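Local atomic coordinates of vinylacetyl-CoA Delta-isomerase (Nitrosopumilus maritimus SCM1, PDB entry 6VJR), a protein that probably catalyses the dehydration of 4-hydroxybutyryl-CoA and the isomerisation of vinylacetyl-CoA, using a [4Fe-4S] cluster and FAD. Residues E78-Q83 with T286-R291; K85-L90 with Q99-M104. All coordinates share one frame; numbering follows the deposited sequence.

Contact 1 of 2, residues E78-Q83 with T286-R291; sequences EDLVLQ and TCYHRR. With FE (Fe (III) ion), chain I.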
loop_
_atom_site.group_PDB
_atom_site.type_symbol
_atom_site.label_atom_id
_atom_site.label_comp_id
_atom_site.label_asym_id
_atom_site.label_seq_id
_atom_site.Cartn_x
_atom_site.Cartn_y
_atom_site.Cartn_z
ATOM N N GLU A 78 15.138 -12.627 28.006
ATOM C CA GLU A 78 14.003 -13.523 28.197
ATOM C C GLU A 78 12.871 -12.808 28.940
ATOM O O GLU A 78 11.686 -12.970 28.590
ATOM C CB GLU A 78 14.397 -14.760 28.997
ATOM C CG GLU A 78 13.282 -15.783 29.158
ATOM C CD GLU A 78 13.739 -17.003 29.952
ATOM O OE1 GLU A 78 13.014 -18.014 29.920
ATOM O OE2 GLU A 78 14.827 -16.967 30.601
ATOM N N ASP A 79 13.217 -11.982 29.948
ATOM C CA ASP A 79 12.238 -11.207 30.696
ATOM C C ASP A 79 11.484 -10.236 29.777
ATOM O O ASP A 79 10.288 -10.033 29.971
ATOM C CB ASP A 79 12.849 -10.511 31.895
ATOM C CG ASP A 79 13.115 -11.390 33.117
ATOM O OD1 ASP A 79 12.730 -12.586 33.058
ATOM O OD2 ASP A 79 13.775 -10.903 34.097
ATOM N N LEU A 80 12.180 -9.590 28.835
ATOM C CA LEU A 80 11.537 -8.712 27.862
ATOM C C LEU A 80 10.577 -9.475 26.962
ATOM O O LEU A 80 9.464 -9.028 26.673
ATOM C CB LEU A 80 12.616 -8.010 27.075
ATOM C CG LEU A 80 13.543 -7.074 27.834
ATOM C CD1 LEU A 80 14.655 -6.571 26.923
ATOM C CD2 LEU A 80 12.773 -5.939 28.475
ATOM N N VAL A 81 11.030 -10.611 26.477
ATOM C CA VAL A 81 10.189 -11.476 25.679
ATOM C C VAL A 81 8.932 -11.917 26.427
ATOM O O VAL A 81 7.833 -11.906 25.876
ATOM C CB VAL A 81 10.953 -12.676 25.129
ATOM C CG1 VAL A 81 10.011 -13.626 24.412
ATOM C CG2 VAL A 81 12.058 -12.228 24.213
ATOM N N LEU A 82 9.064 -12.276 27.690
ATOM C CA LEU A 82 7.914 -12.669 28.490
ATOM C C LEU A 82 6.904 -11.542 28.694
ATOM O O LEU A 82 5.693 -11.795 28.775
ATOM C CB LEU A 82 8.431 -13.221 29.802
ATOM C CG LEU A 82 8.943 -14.657 29.697
ATOM C CD1 LEU A 82 9.751 -14.979 30.928
ATOM C CD2 LEU A 82 7.824 -15.687 29.606
ATOM N N GLN A 83 7.381 -10.289 28.745
ATOM C CA GLN A 83 6.460 -9.147 28.781
ATOM C C GLN A 83 5.567 -9.211 27.533
ATOM O O GLN A 83 4.338 -9.076 27.646
ATOM C CB GLN A 83 7.150 -7.773 28.727
ATOM C CG GLN A 83 8.001 -7.438 29.944
ATOM C CD GLN A 83 8.779 -6.154 29.779
ATOM O OE1 GLN A 83 9.057 -5.715 28.658
ATOM N NE2 GLN A 83 9.108 -5.523 30.881
ATOM N N THR A 286 10.099 5.263 25.672
ATOM C CA THR A 286 9.542 4.993 24.357
ATOM C C THR A 286 10.138 3.741 23.719
ATOM O O THR A 286 9.442 3.049 22.971
ATOM C CB THR A 286 9.572 6.195 23.407
ATOM O OG1 THR A 286 10.915 6.615 23.161
ATOM C CG2 THR A 286 8.706 7.325 23.933
ATOM N N CYS A 287 11.408 3.457 23.958
ATOM C CA CYS A 287 12.017 2.234 23.464
ATOM C C CYS A 287 11.211 1.027 23.950
ATOM O O CYS A 287 10.856 0.161 23.152
ATOM C CB CYS A 287 13.452 2.166 23.966
ATOM S SG CYS A 287 14.375 0.719 23.408
ATOM N N TYR A 288 10.986 0.919 25.267
ATOM C CA TYR A 288 10.176 -0.175 25.764
ATOM C C TYR A 288 8.772 -0.137 25.185
ATOM O O TYR A 288 8.211 -1.159 24.736
ATOM C CB TYR A 288 10.077 -0.147 27.283
ATOM C CG TYR A 288 11.339 -0.518 28.061
ATOM C CD1 TYR A 288 11.869 -1.793 28.043
ATOM C CD2 TYR A 288 12.049 0.458 28.745
ATOM C CE1 TYR A 288 13.006 -2.099 28.750
ATOM C CE2 TYR A 288 13.176 0.157 29.479
ATOM C CZ TYR A 288 13.711 -1.111 29.416
ATOM O OH TYR A 288 14.837 -1.419 30.142
ATOM N N HIS A 289 8.144 1.029 25.319
ATOM C CA HIS A 289 6.716 1.093 25.076
ATOM C C HIS A 289 6.367 0.861 23.598
ATOM O O HIS A 289 5.331 0.249 23.316
ATOM C CB HIS A 289 6.096 2.362 25.626
ATOM C CG HIS A 289 4.628 2.209 25.838
ATOM N ND1 HIS A 289 4.061 1.298 26.700
ATOM C CD2 HIS A 289 3.599 2.818 25.215
ATOM C CE1 HIS A 289 2.721 1.385 26.568
ATOM N NE2 HIS A 289 2.423 2.311 25.667
ATOM N N ARG A 290 7.246 1.271 22.685
ATOM C CA ARG A 290 7.015 1.106 21.250
ATOM C C ARG A 290 6.953 -0.373 20.863
ATOM O O ARG A 290 6.349 -0.716 19.865
ATOM C CB ARG A 290 8.042 1.908 20.451
ATOM C CG ARG A 290 7.645 3.377 20.435
ATOM C CD ARG A 290 8.594 4.293 19.746
ATOM N NE ARG A 290 8.147 5.677 19.885
ATOM C CZ ARG A 290 8.941 6.727 19.786
ATOM N NH1 ARG A 290 10.146 6.603 19.286
ATOM N NH2 ARG A 290 8.537 7.885 20.233
ATOM N N ARG A 291 7.496 -1.291 21.679
ATOM C CA ARG A 291 7.272 -2.703 21.396
ATOM C C ARG A 291 6.366 -3.423 22.406
ATOM O O ARG A 291 6.081 -4.619 22.227
ATOM C CB ARG A 291 8.531 -3.488 21.087
ATOM C CG ARG A 291 9.659 -3.457 22.069
ATOM C CD ARG A 291 9.572 -4.482 23.222
ATOM N NE ARG A 291 8.832 -3.977 24.375
ATOM C CZ ARG A 291 8.898 -4.517 25.618
ATOM N NH1 ARG A 291 9.534 -5.679 25.858
ATOM N NH2 ARG A 291 8.283 -3.905 26.607
HETATM FE FE FE I . 0.529 2.968 24.588
#
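R291 brings the end of its guanidinium group up to the side-chain oxygen of Q83, and both terminal nitrogens share that one atom. NH1 and NH2 of R291 each lie 2.8 Å from Q83 OE1, which sits almost in the guanidinium plane, so the grip is end-on: two hydrogen bonds, both bent (N-H...O about 145°). The NH1 bond also falls in the carbonyl plane of the amide, whereas NH2 approaches tilted from it. R291 is aimed by a fold in its own chain, bent at chi2 and chi3, which turns it back over its helix, where NE donates to Y288 O at 2.9 Å. Beside this polar core, L80 CD2 meets the ring edge of Y288 at CE1, 3.9 Å away, and the hydroxyl of that tyrosine bonds to the backbone oxygen of Y355. Helices 77-94 and 278-292, whose segments here have axes 11.7 Å apart at 45°, therefore touch through long side chains. On the same turn as Y288, H289 NE2 binds the iron(III) ion, which Y293 and E443 also ligate. Chemically, Q83 OE1 and Y288 O are neutral acceptors, so within the two segments no carboxylate matches the buried guanidinium, about 8 Å from the nearest cluster atom, where its charge may contribute to the field.

Contact 2 of 2, residues K85-L90 with Q99-M104; sequences KMQRKL and QRCVGM. With SF4 (iron/sulfur cluster), chain E.
C101 SG binds FE4 of the iron–sulfur cluster at 2.4 Å, near the N-terminal end of helix 101-121 and in the CxxxC pair that C101 forms with C97, another cluster ligand. C295 and E443, which also binds the iron(III) ion, are the other cluster-binding residues; H289 lies beside the cluster but binds the iron(III) ion. Around this first bond, V102 CG2 packs on cluster sulfur S2 at 3.7 Å, and the backbone N of Q99 comes to 3.9 Å from FE3. The thiolate sulfur is flanked in turn by Q87 of helix 77-94: its CG lies 4.0 Å from C101 SG and its NE2 3.9 Å from the same atom, so the glutamine runs alongside the sulfur. With CG beside the backbone N (chi1 -73°) and the chain extended beyond it, Q87 extends toward helix 101-121. The amide is steadied at its other atom, for N84 ND2 donates to Q87 OE1, and the Q87 side chain also touches C295. Farther out, F70 packs against C101, M86 and L90. M104 arrives from the direction opposed to Q87, and the bend at chi3 (69°) turns its methyl in, setting M104 CE 3.5 Å from Q87 NE2.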
loop_
_atom_site.group_PDB
_atom_site.type_symbol
_atom_site.label_atom_id
_atom_site.label_comp_id
_atom_site.label_asym_id
_atom_site.label_seq_id
_atom_site.Cartn_x
_atom_site.Cartn_y
_atom_site.Cartn_z
ATOM N N LYS A 85 4.888 -11.841 25.518
ATOM C CA LYS A 85 4.014 -13.019 25.544
ATOM C C LYS A 85 2.773 -12.740 26.409
ATOM O O LYS A 85 1.644 -13.038 26.021
ATOM C CB LYS A 85 4.791 -14.213 26.042
ATOM C CG LYS A 85 5.897 -14.675 25.130
ATOM C CD LYS A 85 6.637 -15.882 25.627
ATOM C CE LYS A 85 7.475 -16.491 24.572
ATOM N NZ LYS A 85 8.269 -17.576 25.101
ATOM N N MET A 86 2.990 -12.152 27.596
ATOM C CA MET A 86 1.927 -11.736 28.499
ATOM C C MET A 86 0.987 -10.732 27.836
ATOM O O MET A 86 -0.234 -10.843 27.963
ATOM C CB MET A 86 2.536 -11.261 29.832
ATOM C CG MET A 86 1.452 -10.776 30.801
ATOM S SD MET A 86 2.133 -10.160 32.342
ATOM C CE MET A 86 2.927 -8.636 31.847
ATOM N N GLN A 87 1.572 -9.700 27.230
ATOM C CA GLN A 87 0.808 -8.668 26.523
ATOM C C GLN A 87 -0.144 -9.258 25.474
ATOM O O GLN A 87 -1.322 -8.873 25.405
ATOM C CB GLN A 87 1.753 -7.648 25.936
ATOM C CG GLN A 87 2.383 -6.732 26.976
ATOM C CD GLN A 87 3.646 -6.048 26.505
ATOM O OE1 GLN A 87 4.267 -6.457 25.516
ATOM N NE2 GLN A 87 4.030 -4.984 27.208
ATOM N N ARG A 88 0.367 -10.159 24.632
ATOM C CA ARG A 88 -0.474 -10.730 23.577
ATOM C C ARG A 88 -1.589 -11.572 24.219
ATOM O O ARG A 88 -2.752 -11.549 23.822
ATOM C CB ARG A 88 0.328 -11.531 22.552
ATOM C CG ARG A 88 -0.548 -12.014 21.404
ATOM C CD ARG A 88 0.255 -12.670 20.344
ATOM N NE ARG A 88 -0.608 -13.008 19.200
ATOM C CZ ARG A 88 -0.151 -13.332 18.019
ATOM N NH1 ARG A 88 1.150 -13.442 17.799
ATOM N NH2 ARG A 88 -0.969 -13.513 17.028
ATOM N N LYS A 89 -1.233 -12.333 25.260
ATOM C CA LYS A 89 -2.244 -13.123 25.947
ATOM C C LYS A 89 -3.356 -12.250 26.545
ATOM O O LYS A 89 -4.531 -12.585 26.441
ATOM C CB LYS A 89 -1.576 -13.986 27.029
ATOM C CG LYS A 89 -2.489 -14.807 27.869
ATOM C CD LYS A 89 -3.310 -15.752 27.064
ATOM C CE LYS A 89 -2.568 -16.816 26.470
ATOM N NZ LYS A 89 -3.463 -17.988 26.541
ATOM N N LEU A 90 -3.012 -11.158 27.226
ATOM C CA LEU A 90 -4.013 -10.267 27.829
ATOM C C LEU A 90 -4.852 -9.599 26.739
ATOM O O LEU A 90 -6.060 -9.429 26.910
ATOM C CB LEU A 90 -3.316 -9.272 28.756
ATOM C CG LEU A 90 -2.763 -9.833 30.063
ATOM C CD1 LEU A 90 -1.800 -8.835 30.684
ATOM C CD2 LEU A 90 -3.953 -10.124 30.930
ATOM N N GLN A 99 -4.030 -1.518 30.276
ATOM C CA GLN A 99 -3.565 -0.322 30.975
ATOM C C GLN A 99 -2.220 -0.418 31.690
ATOM O O GLN A 99 -1.576 0.615 31.860
ATOM C CB GLN A 99 -4.638 0.136 31.952
ATOM C CG GLN A 99 -5.906 0.577 31.257
ATOM C CD GLN A 99 -7.171 0.306 32.033
ATOM O OE1 GLN A 99 -7.426 0.925 33.080
ATOM N NE2 GLN A 99 -7.995 -0.605 31.509
ATOM N N ARG A 100 -1.805 -1.582 32.181
ATOM C CA ARG A 100 -0.720 -1.624 33.170
ATOM C C ARG A 100 0.696 -1.628 32.520
ATOM O O ARG A 100 1.727 -1.556 33.224
ATOM C CB ARG A 100 -1.022 -2.915 33.935
ATOM C CG ARG A 100 -0.686 -2.905 35.410
ATOM C CD ARG A 100 -1.290 -4.046 36.202
ATOM N NE ARG A 100 -0.475 -4.203 37.404
ATOM C CZ ARG A 100 -0.596 -5.175 38.249
ATOM N NH1 ARG A 100 -1.446 -6.145 38.020
ATOM N NH2 ARG A 100 0.172 -5.182 39.350
ATOM N N CYS A 101 0.763 -1.712 31.183
ATOM C CA CYS A 101 2.026 -1.737 30.440
ATOM C C CYS A 101 2.759 -0.410 30.654
ATOM O O CYS A 101 3.978 -0.386 30.678
ATOM C CB CYS A 101 1.845 -1.958 28.930
ATOM S SG CYS A 101 0.792 -3.386 28.575
ATOM N N VAL A 102 2.033 0.729 30.688
ATOM C CA VAL A 102 2.696 2.033 30.730
ATOM C C VAL A 102 3.600 2.153 31.957
ATOM O O VAL A 102 4.778 2.571 31.891
ATOM C CB VAL A 102 1.670 3.182 30.694
ATOM C CG1 VAL A 102 2.369 4.475 30.367
ATOM C CG2 VAL A 102 0.564 2.929 29.701
ATOM N N GLY A 103 3.053 1.741 33.105
ATOM C CA GLY A 103 3.805 1.803 34.360
ATOM C C GLY A 103 5.005 0.858 34.364
ATOM O O GLY A 103 6.074 1.180 34.907
ATOM N N MET A 104 4.829 -0.330 33.765
ATOM C CA MET A 104 5.924 -1.287 33.651
ATOM C C MET A 104 7.082 -0.714 32.838
ATOM O O MET A 104 8.224 -0.720 33.291
ATOM C CB MET A 104 5.415 -2.575 33.003
ATOM C CG MET A 104 6.441 -3.638 32.792
ATOM S SD MET A 104 5.739 -5.081 31.951
ATOM C CE MET A 104 5.452 -4.397 30.330
HETATM FE FE1 SF4 E . -0.525 0.361 25.724
HETATM FE FE2 SF4 E . -1.756 -1.891 24.742
HETATM FE FE3 SF4 E . -2.838 -0.603 26.726
HETATM FE FE4 SF4 E . -0.673 -2.124 27.169
HETATM S S1 SF4 E . -2.725 -2.847 26.638
HETATM S S2 SF4 E . -1.028 0.063 27.954
HETATM S S3 SF4 E . 0.508 -1.680 25.208
HETATM S S4 SF4 E . -2.471 0.282 24.661
#

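Overall arrangement
Contacts 1 and 2 have centres about 9 Å apart, and both draw on helix 77-94: 78-83 is its earlier part and 85-90 its later part. Along the chain the order is 78-83, 85-90, 99-104, then 286-291, so contact 2 is local while contact 1 spans 202 intervening residues to reach helix 278-292. The first thereby joins the N-terminal and C-terminal family regions, and the second joins consecutive helices within the N-terminal one. They touch where Q83 NE2 lies 3.6 Å from M104 SD and where H289 packs on C101 and V102. Helix 77-94 thus packs against two of the elements that supply ligands, helix 101-121 (C101) and helix 278-292 (H289).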